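Local coordinates for uncharacterized protein (PDB 4JPQ) that is of unknown function but probably binds carbohydrate through a domain of the family 9 carbohydrate-binding type, at residues H65-V76 against F146-L157; Q116-A127 against S164-G172. All coordinates share one frame; numbering follows the deposited sequence.

How the interactions relate
The two contacts illustrate how one chain can join distant segments by backbone pairing or by a few side chains. Interaction 1 pairs strands through antiparallel backbone hydrogen bonds interrupted by two beta bulges, and one face carries aromatic and aliphatic side chains into the interior. Interaction 2 is a much smaller meeting of a loop with the C-terminal end of strand 113-118 and the loop after it, made by a phenyl ring and a single amide. Both are partly buried. The centres of interactions 1 and 2 are 29 Å apart, with no touch between them. The segments alternate along the sequence, and strand 152-162, part of interaction 1, leads into the loop of interaction 2.

Interaction 1 (H65-V76 against F146-L157); sequences HYKVKEASVRAV and FEERLGECSWEL
Tyr66, Val68 and Glu70 pair with Leu157, Trp155 and Cys153 through reciprocal backbone hydrogen bonds, the axes of 65-70 and 152-157 approaching to 4.7 Å. Beyond the corner at Ala71 and Gly151, Val73 with Arg149 and Ala75 with Phe146 resume the pairing, after a beta bulge between Glu70 and Ser72; a second bulge falls between Val73 and Ala75.

Apolar contacts gather round Trp155 and Phe146. Val68 lies over one face of the indole, its CB 3.7 Å from the five-membered ring centroid, while Val73 CG1 meets Trp155 CD1 at 3.8 Å. The phenyl ring of Phe146 takes Ala75 CB on one face and Arg149 NH2 on the other; its chi1 of 57° sets CG between backbone N and carbonyl carbon, swinging the ring back over Ala75.

Polar side chains add directed bonds. Trp155 NE1 donates to the anti lone pair of Glu70 OE2 at 3.0 Å, with carboxylate and indole nearly coplanar (18°); Lys185 also pairs with this oxygen, which probably stabilises its negative charge. His65 NE2 reaches Glu156 OE1 at 3.0 Å within the imidazole plane but from above the carboxylate plane, and Arg54 bonds the other ring nitrogen. Ser72 OG gives a 2.7 Å bond to Glu148 OE2, again on the anti side. Lys69 NZ and Glu152 OE2, 4.0 Å apart, form a long salt bridge.

With Tyr66 and Trp155 facing strands 89-95 and 178-186, the arrangement is two antiparallel strand pairs meeting at a corner, the outer one a separate two-stranded sheet, consistent with the beta-sandwich of family 9 carbohydrate-binding modules.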
loop_
_atom_site.group_PDB
_atom_site.type_symbol
_atom_site.label_atom_id
_atom_site.label_comp_id
_atom_site.label_asym_id
_atom_site.label_seq_id
_atom_site.Cartn_x
_atom_site.Cartn_y
_atom_site.Cartn_z
ATOM N N HIS A 65 -2.069 -2.867 7.112
ATOM C CA HIS A 65 -3.028 -2.071 7.842
ATOM C C HIS A 65 -2.479 -0.653 7.930
ATOM O O HIS A 65 -1.419 -0.456 8.504
ATOM C CB HIS A 65 -3.266 -2.677 9.234
ATOM C CG HIS A 65 -4.274 -1.937 10.058
ATOM N ND1 HIS A 65 -4.096 -1.666 11.397
ATOM C CD2 HIS A 65 -5.449 -1.367 9.718
ATOM C CE1 HIS A 65 -5.128 -0.984 11.852
ATOM N NE2 HIS A 65 -5.966 -0.793 10.854
ATOM N N TYR A 66 -3.182 0.295 7.313
ATOM C CA TYR A 66 -2.847 1.710 7.316
ATOM C C TYR A 66 -3.829 2.461 8.190
ATOM O O TYR A 66 -5.026 2.152 8.168
ATOM C CB TYR A 66 -3.016 2.300 5.912
ATOM C CG TYR A 66 -2.049 1.829 4.868
ATOM C CD1 TYR A 66 -2.330 0.701 4.092
ATOM C CD2 TYR A 66 -0.867 2.541 4.607
ATOM C CE1 TYR A 66 -1.449 0.273 3.100
ATOM C CE2 TYR A 66 0.019 2.121 3.617
ATOM C CZ TYR A 66 -0.279 0.991 2.867
ATOM O OH TYR A 66 0.580 0.556 1.895
ATOM N N LYS A 67 -3.335 3.472 8.908
ATOM C CA LYS A 67 -4.163 4.409 9.695
ATOM C C LYS A 67 -3.826 5.815 9.193
ATOM O O LYS A 67 -2.656 6.155 9.073
ATOM C CB LYS A 67 -3.868 4.305 11.181
ATOM C CG LYS A 67 -4.397 3.048 11.857
ATOM C CD LYS A 67 -3.832 2.849 13.265
ATOM C CE LYS A 67 -4.177 3.961 14.249
ATOM N NZ LYS A 67 -3.708 3.600 15.616
ATOM N N VAL A 68 -4.846 6.626 8.926
ATOM C CA VAL A 68 -4.688 7.993 8.404
ATOM C C VAL A 68 -5.549 9.021 9.152
ATOM O O VAL A 68 -6.650 8.697 9.581
ATOM C CB VAL A 68 -5.131 8.019 6.922
ATOM C CG1 VAL A 68 -5.057 9.421 6.332
ATOM C CG2 VAL A 68 -4.302 7.046 6.089
ATOM N N LYS A 69 -5.016 10.239 9.311
ATOM C CA LYS A 69 -5.761 11.405 9.816
ATOM C C LYS A 69 -5.364 12.585 8.913
ATOM O O LYS A 69 -4.203 12.991 8.927
ATOM C CB LYS A 69 -5.490 11.711 11.296
ATOM C CG LYS A 69 -6.510 12.697 11.900
ATOM C CD LYS A 69 -6.323 13.000 13.386
ATOM C CE LYS A 69 -5.104 13.877 13.638
ATOM N NZ LYS A 69 -5.073 14.393 15.035
ATOM N N GLU A 70 -6.317 13.099 8.119
ATOM C CA GLU A 70 -6.083 14.216 7.163
ATOM C C GLU A 70 -7.242 15.199 7.061
ATOM O O GLU A 70 -8.351 14.907 7.506
ATOM C CB GLU A 70 -5.712 13.690 5.767
ATOM C CG GLU A 70 -6.719 12.735 5.147
ATOM C CD GLU A 70 -6.288 12.204 3.784
ATOM O OE1 GLU A 70 -5.711 12.964 2.967
ATOM O OE2 GLU A 70 -6.564 11.015 3.508
ATOM N N ALA A 71 -6.961 16.356 6.451
ATOM C CA ALA A 71 -7.927 17.476 6.342
ATOM C C ALA A 71 -9.110 17.258 5.403
ATOM O O ALA A 71 -10.096 17.992 5.497
ATOM C CB ALA A 71 -7.213 18.787 6.000
ATOM N N SER A 72 -9.000 16.297 4.485
ATOM C CA SER A 72 -10.099 15.963 3.567
ATOM C C SER A 72 -9.932 14.576 2.964
ATOM O O SER A 72 -8.815 14.061 2.895
ATOM C CB SER A 72 -10.248 17.003 2.442
ATOM O OG SER A 72 -9.148 17.002 1.546
ATOM N N VAL A 73 -11.058 14.004 2.532
ATOM C CA VAL A 73 -11.106 12.690 1.878
ATOM C C VAL A 73 -11.966 12.751 0.622
ATOM O O VAL A 73 -12.854 13.595 0.513
ATOM C CB VAL A 73 -11.598 11.575 2.821
ATOM C CG1 VAL A 73 -10.587 11.351 3.935
ATOM C CG2 VAL A 73 -12.969 11.877 3.410
ATOM N N ARG A 74 -11.709 11.828 -0.298
ATOM C CA ARG A 74 -12.353 11.800 -1.619
ATOM C C ARG A 74 -12.243 10.392 -2.199
ATOM O O ARG A 74 -11.245 9.735 -1.965
ATOM C CB ARG A 74 -11.603 12.792 -2.512
ATOM C CG ARG A 74 -12.075 12.959 -3.947
ATOM C CD ARG A 74 -11.136 13.912 -4.686
ATOM N NE ARG A 74 -11.609 14.261 -6.028
ATOM C CZ ARG A 74 -11.384 13.580 -7.155
ATOM N NH1 ARG A 74 -10.672 12.444 -7.184
ATOM N NH2 ARG A 74 -11.892 14.043 -8.292
ATOM N N ALA A 75 -13.258 9.938 -2.927
ATOM C CA ALA A 75 -13.246 8.598 -3.565
ATOM C C ALA A 75 -14.176 8.562 -4.771
ATOM O O ALA A 75 -15.240 7.966 -4.735
ATOM C CB ALA A 75 -13.608 7.524 -2.566
ATOM N N VAL A 76 -13.780 9.274 -5.818
ATOM C CA VAL A 76 -14.551 9.373 -7.053
ATOM C C VAL A 76 -14.434 8.116 -7.933
ATOM O O VAL A 76 -15.405 7.755 -8.603
ATOM C CB VAL A 76 -14.172 10.667 -7.849
ATOM C CG1 VAL A 76 -14.936 10.766 -9.179
ATOM C CG2 VAL A 76 -14.440 11.902 -6.984
ATOM N N PHE A 146 -17.634 8.649 -3.619
ATOM C CA PHE A 146 -18.098 9.966 -3.114
ATOM C C PHE A 146 -17.176 11.137 -3.443
ATOM O O PHE A 146 -15.954 10.989 -3.434
ATOM C CB PHE A 146 -18.353 9.920 -1.586
ATOM C CG PHE A 146 -17.158 9.482 -0.749
ATOM C CD1 PHE A 146 -16.208 10.412 -0.289
ATOM C CD2 PHE A 146 -16.999 8.150 -0.380
ATOM C CE1 PHE A 146 -15.127 10.013 0.496
ATOM C CE2 PHE A 146 -15.916 7.741 0.406
ATOM C CZ PHE A 146 -14.976 8.674 0.846
ATOM N N GLU A 147 -17.782 12.301 -3.703
ATOM C CA GLU A 147 -17.051 13.553 -3.964
ATOM C C GLU A 147 -16.357 14.016 -2.687
ATOM O O GLU A 147 -16.751 13.629 -1.583
ATOM C CB GLU A 147 -17.986 14.654 -4.488
ATOM C CG GLU A 147 -18.513 14.399 -5.907
ATOM C CD GLU A 147 -17.428 14.470 -6.989
ATOM O OE1 GLU A 147 -16.396 15.170 -6.827
ATOM O OE2 GLU A 147 -17.602 13.799 -8.021
ATOM N N GLU A 148 -15.328 14.837 -2.845
ATOM C CA GLU A 148 -14.530 15.286 -1.710
ATOM C C GLU A 148 -15.354 15.820 -0.521
ATOM O O GLU A 148 -16.231 16.633 -0.718
ATOM C CB GLU A 148 -13.495 16.344 -2.149
ATOM C CG GLU A 148 -12.527 16.765 -1.043
ATOM C CD GLU A 148 -11.367 17.612 -1.524
ATOM O OE1 GLU A 148 -11.523 18.339 -2.517
ATOM O OE2 GLU A 148 -10.291 17.540 -0.890
ATOM N N ARG A 149 -15.053 15.332 0.689
ATOM C CA ARG A 149 -15.654 15.803 1.941
ATOM C C ARG A 149 -14.563 16.511 2.750
ATOM O O ARG A 149 -13.597 15.879 3.207
ATOM C CB ARG A 149 -16.206 14.658 2.771
ATOM C CG ARG A 149 -17.294 13.819 2.112
ATOM C CD ARG A 149 -17.577 12.616 3.000
ATOM N NE ARG A 149 -18.341 11.567 2.334
ATOM C CZ ARG A 149 -18.506 10.323 2.798
ATOM N NH1 ARG A 149 -17.949 9.913 3.952
ATOM N NH2 ARG A 149 -19.235 9.458 2.088
ATOM N N LEU A 150 -14.728 17.823 2.913
ATOM C CA LEU A 150 -13.805 18.668 3.670
ATOM C C LEU A 150 -14.060 18.478 5.155
ATOM O O LEU A 150 -15.214 18.298 5.564
ATOM C CB LEU A 150 -13.986 20.153 3.298
ATOM C CG LEU A 150 -13.784 20.512 1.819
ATOM C CD1 LEU A 150 -14.091 21.972 1.548
ATOM C CD2 LEU A 150 -12.365 20.175 1.365
ATOM N N GLY A 151 -12.988 18.550 5.947
ATOM C CA GLY A 151 -13.041 18.382 7.397
ATOM C C GLY A 151 -12.119 17.263 7.822
ATOM O O GLY A 151 -11.964 16.271 7.094
ATOM N N GLU A 152 -11.535 17.414 9.015
ATOM C CA GLU A 152 -10.598 16.434 9.542
ATOM C C GLU A 152 -11.317 15.097 9.654
ATOM O O GLU A 152 -12.431 15.037 10.168
ATOM C CB GLU A 152 -10.000 16.830 10.889
ATOM C CG GLU A 152 -8.702 16.073 11.130
ATOM C CD GLU A 152 -8.039 16.378 12.460
ATOM O OE1 GLU A 152 -8.650 16.072 13.504
ATOM O OE2 GLU A 152 -6.885 16.865 12.465
ATOM N N CYS A 153 -10.675 14.051 9.143
ATOM C CA CYS A 153 -11.245 12.706 9.109
ATOM C C CYS A 153 -10.199 11.623 9.381
ATOM O O CYS A 153 -9.159 11.592 8.707
ATOM C CB CYS A 153 -11.857 12.474 7.730
ATOM S SG CYS A 153 -12.307 10.754 7.402
ATOM N N SER A 154 -10.488 10.747 10.350
ATOM C CA SER A 154 -9.629 9.603 10.672
ATOM C C SER A 154 -10.175 8.352 9.971
ATOM O O SER A 154 -11.340 8.024 10.129
ATOM C CB SER A 154 -9.549 9.361 12.176
ATOM O OG SER A 154 -8.859 10.407 12.821
ATOM N N TRP A 155 -9.349 7.689 9.165
ATOM C CA TRP A 155 -9.753 6.447 8.500
ATOM C C TRP A 155 -8.658 5.415 8.529
ATOM O O TRP A 155 -7.511 5.742 8.794
ATOM C CB TRP A 155 -10.236 6.681 7.068
ATOM C CG TRP A 155 -9.266 7.340 6.141
ATOM C CD1 TRP A 155 -8.986 8.672 6.065
ATOM C CD2 TRP A 155 -8.519 6.713 5.090
ATOM N NE1 TRP A 155 -8.081 8.909 5.056
ATOM C CE2 TRP A 155 -7.773 7.720 4.450
ATOM C CE3 TRP A 155 -8.400 5.392 4.634
ATOM C CZ2 TRP A 155 -6.923 7.453 3.381
ATOM C CZ3 TRP A 155 -7.537 5.126 3.563
ATOM C CH2 TRP A 155 -6.813 6.149 2.957
ATOM N N GLU A 156 -9.059 4.164 8.299
ATOM C CA GLU A 156 -8.169 3.018 8.284
ATOM C C GLU A 156 -8.495 2.141 7.084
ATOM O O GLU A 156 -9.632 2.123 6.606
ATOM C CB GLU A 156 -8.304 2.196 9.565
ATOM C CG GLU A 156 -8.169 3.021 10.840
ATOM C CD GLU A 156 -8.115 2.195 12.122
ATOM O OE1 GLU A 156 -8.035 0.951 12.048
ATOM O OE2 GLU A 156 -8.132 2.807 13.216
ATOM N N LEU A 157 -7.487 1.412 6.617
ATOM C CA LEU A 157 -7.603 0.558 5.446
ATOM C C LEU A 157 -6.698 -0.655 5.552
ATOM O O LEU A 157 -5.582 -0.535 6.048
ATOM C CB LEU A 157 -7.272 1.359 4.184
ATOM C CG LEU A 157 -7.359 0.632 2.828
ATOM C CD1 LEU A 157 -7.911 1.553 1.756
ATOM C CD2 LEU A 157 -6.045 -0.003 2.377
#

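Interaction 2 (Q116-A127 against S164-G172). With SO4 (sulfate ion), chain G; SO4 (sulfate ion), chain F.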
loop_
_atom_site.group_PDB
_atom_site.type_symbol
_atom_site.label_atom_id
_atom_site.label_comp_id
_atom_site.label_asym_id
_atom_site.label_seq_id
_atom_site.Cartn_x
_atom_site.Cartn_y
_atom_site.Cartn_z
ATOM N N GLN A 116 -0.666 -2.742 -10.839
ATOM C CA GLN A 116 0.081 -2.937 -12.078
ATOM C C GLN A 116 1.303 -3.779 -11.744
ATOM O O GLN A 116 1.674 -3.925 -10.563
ATOM C CB GLN A 116 0.531 -1.645 -12.716
ATOM C CG GLN A 116 -0.534 -0.664 -13.144
ATOM C CD GLN A 116 0.053 0.736 -13.228
ATOM O OE1 GLN A 116 0.134 1.466 -12.225
ATOM N NE2 GLN A 116 0.505 1.100 -14.407
ATOM N N GLY A 117 1.905 -4.341 -12.787
ATOM C CA GLY A 117 3.102 -5.186 -12.668
ATOM C C GLY A 117 4.045 -4.985 -13.841
ATOM O O GLY A 117 3.597 -4.714 -14.955
ATOM N N GLY A 118 5.347 -5.093 -13.588
ATOM C CA GLY A 118 6.372 -4.960 -14.647
ATOM C C GLY A 118 7.570 -4.137 -14.240
ATOM O O GLY A 118 7.639 -3.631 -13.112
ATOM N N ALA A 119 8.528 -4.052 -15.166
ATOM C CA ALA A 119 9.765 -3.276 -14.986
ATOM C C ALA A 119 9.519 -1.817 -15.359
ATOM O O ALA A 119 8.557 -1.501 -16.066
ATOM C CB ALA A 119 10.889 -3.854 -15.845
ATOM N N VAL A 120 10.386 -0.930 -14.872
ATOM C CA VAL A 120 10.292 0.509 -15.205
ATOM C C VAL A 120 10.408 0.820 -16.704
ATOM O O VAL A 120 9.839 1.806 -17.163
ATOM C CB VAL A 120 11.333 1.383 -14.445
ATOM C CG1 VAL A 120 11.077 1.341 -12.952
ATOM C CG2 VAL A 120 12.779 0.997 -14.749
ATOM N N ASN A 121 11.136 -0.031 -17.439
ATOM C CA ASN A 121 11.407 0.149 -18.869
ATOM C C ASN A 121 10.385 -0.395 -19.884
ATOM O O ASN A 121 10.654 -0.413 -21.099
ATOM C CB ASN A 121 12.820 -0.373 -19.171
ATOM C CG ASN A 121 13.894 0.391 -18.416
ATOM O OD1 ASN A 121 13.793 1.598 -18.194
ATOM N ND2 ASN A 121 14.947 -0.313 -18.038
ATOM N N GLU A 122 9.218 -0.812 -19.398
ATOM C CA GLU A 122 8.130 -1.307 -20.248
ATOM C C GLU A 122 6.787 -0.792 -19.742
ATOM O O GLU A 122 6.691 -0.339 -18.589
ATOM C CB GLU A 122 8.128 -2.850 -20.253
ATOM C CG GLU A 122 7.825 -3.522 -18.892
ATOM C CD GLU A 122 7.947 -5.039 -18.909
ATOM O OE1 GLU A 122 8.167 -5.625 -20.004
ATOM O OE2 GLU A 122 7.838 -5.656 -17.816
ATOM N N ARG A 123 5.761 -0.884 -20.597
ATOM C CA ARG A 123 4.370 -0.602 -20.201
ATOM C C ARG A 123 4.087 -1.650 -19.129
ATOM O O ARG A 123 4.297 -2.844 -19.359
ATOM C CB ARG A 123 3.369 -0.712 -21.379
ATOM C CG ARG A 123 1.910 -0.983 -20.989
ATOM C CD ARG A 123 0.921 -0.681 -22.098
ATOM N NE ARG A 123 0.519 0.738 -22.124
ATOM C CZ ARG A 123 -0.575 1.284 -21.557
ATOM N NH1 ARG A 123 -1.465 0.543 -20.872
ATOM N NH2 ARG A 123 -0.794 2.610 -21.686
ATOM N N ARG A 124 3.704 -1.193 -17.941
ATOM C CA ARG A 124 3.427 -2.081 -16.823
ATOM C C ARG A 124 1.927 -2.347 -16.829
ATOM O O ARG A 124 1.167 -1.497 -16.372
ATOM C CB ARG A 124 3.889 -1.434 -15.526
ATOM C CG ARG A 124 5.400 -1.235 -15.486
ATOM C CD ARG A 124 5.918 -0.694 -14.168
ATOM N NE ARG A 124 5.441 -1.467 -13.020
ATOM C CZ ARG A 124 4.395 -1.163 -12.244
ATOM N NH1 ARG A 124 3.637 -0.067 -12.452
ATOM N NH2 ARG A 124 4.092 -1.985 -11.237
ATOM N N PRO A 125 1.487 -3.523 -17.350
ATOM C CA PRO A 125 0.046 -3.731 -17.431
ATOM C C PRO A 125 -0.689 -3.764 -16.099
ATOM O O PRO A 125 -0.118 -4.043 -15.049
ATOM C CB PRO A 125 -0.089 -5.076 -18.160
ATOM C CG PRO A 125 1.192 -5.754 -17.924
ATOM C CD PRO A 125 2.193 -4.651 -17.987
ATOM N N THR A 126 -1.967 -3.447 -16.202
ATOM C CA THR A 126 -2.880 -3.418 -15.094
ATOM C C THR A 126 -3.312 -4.883 -14.846
ATOM O O THR A 126 -3.311 -5.696 -15.767
ATOM C CB THR A 126 -4.042 -2.440 -15.426
ATOM O OG1 THR A 126 -4.499 -1.830 -14.230
ATOM C CG2 THR A 126 -5.216 -3.096 -16.230
ATOM N N ALA A 127 -3.670 -5.215 -13.617
ATOM C CA ALA A 127 -4.085 -6.586 -13.270
ATOM C C ALA A 127 -5.491 -6.948 -13.763
ATOM O O ALA A 127 -6.339 -6.071 -13.964
ATOM C CB ALA A 127 -4.005 -6.789 -11.767
ATOM N N SER A 164 -0.240 -15.407 -4.751
ATOM C CA SER A 164 -0.717 -15.559 -6.142
ATOM C C SER A 164 -1.026 -14.241 -6.848
ATOM O O SER A 164 -1.031 -14.205 -8.075
ATOM C CB SER A 164 -1.960 -16.447 -6.192
ATOM O OG SER A 164 -2.987 -15.929 -5.359
ATOM N N ALA A 165 -1.299 -13.165 -6.096
ATOM C CA ALA A 165 -1.533 -11.829 -6.700
ATOM C C ALA A 165 -0.290 -11.223 -7.350
ATOM O O ALA A 165 -0.419 -10.229 -8.065
ATOM C CB ALA A 165 -2.109 -10.856 -5.703
ATOM N N PHE A 166 0.905 -11.779 -7.109
ATOM C CA PHE A 166 2.099 -11.369 -7.853
ATOM C C PHE A 166 1.982 -12.076 -9.217
ATOM O O PHE A 166 2.714 -13.020 -9.534
ATOM C CB PHE A 166 3.368 -11.755 -7.101
ATOM C CG PHE A 166 3.546 -11.032 -5.793
ATOM C CD1 PHE A 166 3.537 -9.644 -5.747
ATOM C CD2 PHE A 166 3.804 -11.728 -4.621
ATOM C CE1 PHE A 166 3.722 -8.967 -4.546
ATOM C CE2 PHE A 166 4.019 -11.062 -3.423
ATOM C CZ PHE A 166 3.967 -9.677 -3.381
ATOM N N PHE A 167 1.074 -11.540 -10.032
ATOM C CA PHE A 167 0.609 -12.168 -11.281
ATOM C C PHE A 167 1.610 -12.427 -12.397
ATOM O O PHE A 167 1.304 -13.201 -13.309
ATOM C CB PHE A 167 -0.667 -11.474 -11.816
ATOM C CG PHE A 167 -0.473 -10.066 -12.330
ATOM C CD1 PHE A 167 -0.528 -8.974 -11.475
ATOM C CD2 PHE A 167 -0.307 -9.834 -13.692
ATOM C CE1 PHE A 167 -0.368 -7.680 -11.957
ATOM C CE2 PHE A 167 -0.155 -8.541 -14.188
ATOM C CZ PHE A 167 -0.181 -7.460 -13.315
ATOM N N GLN A 168 2.773 -11.777 -12.326
ATOM C CA GLN A 168 3.878 -12.004 -13.262
ATOM C C GLN A 168 4.978 -12.922 -12.679
ATOM O O GLN A 168 6.048 -13.035 -13.278
ATOM C CB GLN A 168 4.494 -10.672 -13.688
ATOM C CG GLN A 168 3.543 -9.719 -14.404
ATOM C CD GLN A 168 4.188 -8.374 -14.722
ATOM O OE1 GLN A 168 5.082 -7.909 -14.008
ATOM N NE2 GLN A 168 3.737 -7.744 -15.796
ATOM N N HIS A 169 4.715 -13.587 -11.542
ATOM C CA HIS A 169 5.676 -14.504 -10.878
ATOM C C HIS A 169 5.011 -15.769 -10.346
ATOM O O HIS A 169 3.784 -15.842 -10.262
ATOM C CB HIS A 169 6.359 -13.788 -9.695
ATOM C CG HIS A 169 7.228 -12.634 -10.093
ATOM N ND1 HIS A 169 6.731 -11.373 -10.326
ATOM C CD2 HIS A 169 8.562 -12.552 -10.299
ATOM C CE1 HIS A 169 7.718 -10.565 -10.669
ATOM N NE2 HIS A 169 8.839 -11.257 -10.658
ATOM N N SER A 170 5.842 -16.752 -9.995
ATOM C CA SER A 170 5.402 -18.008 -9.383
ATOM C C SER A 170 5.961 -18.029 -7.968
ATOM O O SER A 170 6.803 -18.854 -7.632
ATOM C CB SER A 170 5.887 -19.207 -10.196
ATOM O OG SER A 170 5.257 -19.224 -11.456
ATOM N N VAL A 171 5.496 -17.094 -7.147
ATOM C CA VAL A 171 5.957 -16.968 -5.759
ATOM C C VAL A 171 5.164 -18.006 -4.963
ATOM O O VAL A 171 3.929 -18.014 -4.998
ATOM C CB VAL A 171 5.787 -15.531 -5.190
ATOM C CG1 VAL A 171 6.467 -15.402 -3.833
ATOM C CG2 VAL A 171 6.401 -14.505 -6.126
ATOM N N GLY A 172 5.884 -18.885 -4.268
ATOM C CA GLY A 172 5.289 -19.989 -3.513
ATOM C C GLY A 172 4.888 -19.641 -2.099
ATOM O O GLY A 172 3.704 -19.679 -1.769
HETATM S S SO4 G . -3.245 -2.241 -19.889
HETATM O O1 SO4 G . -1.772 -2.165 -20.087
HETATM O O2 SO4 G . -3.870 -1.840 -21.163
HETATM O O3 SO4 G . -3.678 -3.614 -19.523
HETATM O O4 SO4 G . -3.718 -1.318 -18.832
HETATM S S SO4 F . 9.006 -19.684 -3.998
HETATM O O1 SO4 F . 9.867 -18.633 -4.595
HETATM O O2 SO4 F . 8.108 -20.233 -5.039
HETATM O O3 SO4 F . 9.819 -20.793 -3.459
HETATM O O4 SO4 F . 8.214 -19.107 -2.889
#
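Phe167 and Gln168, neighbours in a type I turn, reach together toward Gly117, Pro125 and Ala127, and between them they form the packed part of the contact. Ala127 CA stands over one face of the phenyl ring, and Ala127 CB comes 3.7 Å from Phe167 CE1. At the ring's edge, Pro125 O lies in plane, 3.8 Å from Phe167 CZ; the same oxygen accepts the backbone N-H of Gly117. A chi1 of 69° stands the ring off the turn, against Ala127 and Pro125. Beside it, the straight side chain of Gln168 carries its amide alongside the peptide between Gly117 and Gly118, where OE1 lies 2.9 Å from Gly118 N without a hydrogen bond.

The looser side is at the other end of that amide. NE2 gives Gly117 O a weak bond of 3.1 Å, bent to 125° at the hydrogen, while the exposed Pro125 ring lies across the amide, its CG 3.9 Å from Gln168 NE2. An alanine here would remove the amide and would probably leave Gly117 O without this donor and Pro125 CG without its neighbour on that side. Away from the contact, in exposed loop, Arg123 and Gly172 each hold a sulfate, probably from the crystallisation liquor.

Within the fold, Phe167 also touches Val131 of helix 129-134, and the Tyr103 hydroxyl of strand 102-108 accepts the backbone N-H of Gln168 and is also hydrogen-bonded to His169 ND1. The contact thus brings the loop between strands 152-162 and 178-186 against the end of strand 113-118, itself paired with strand 102-108.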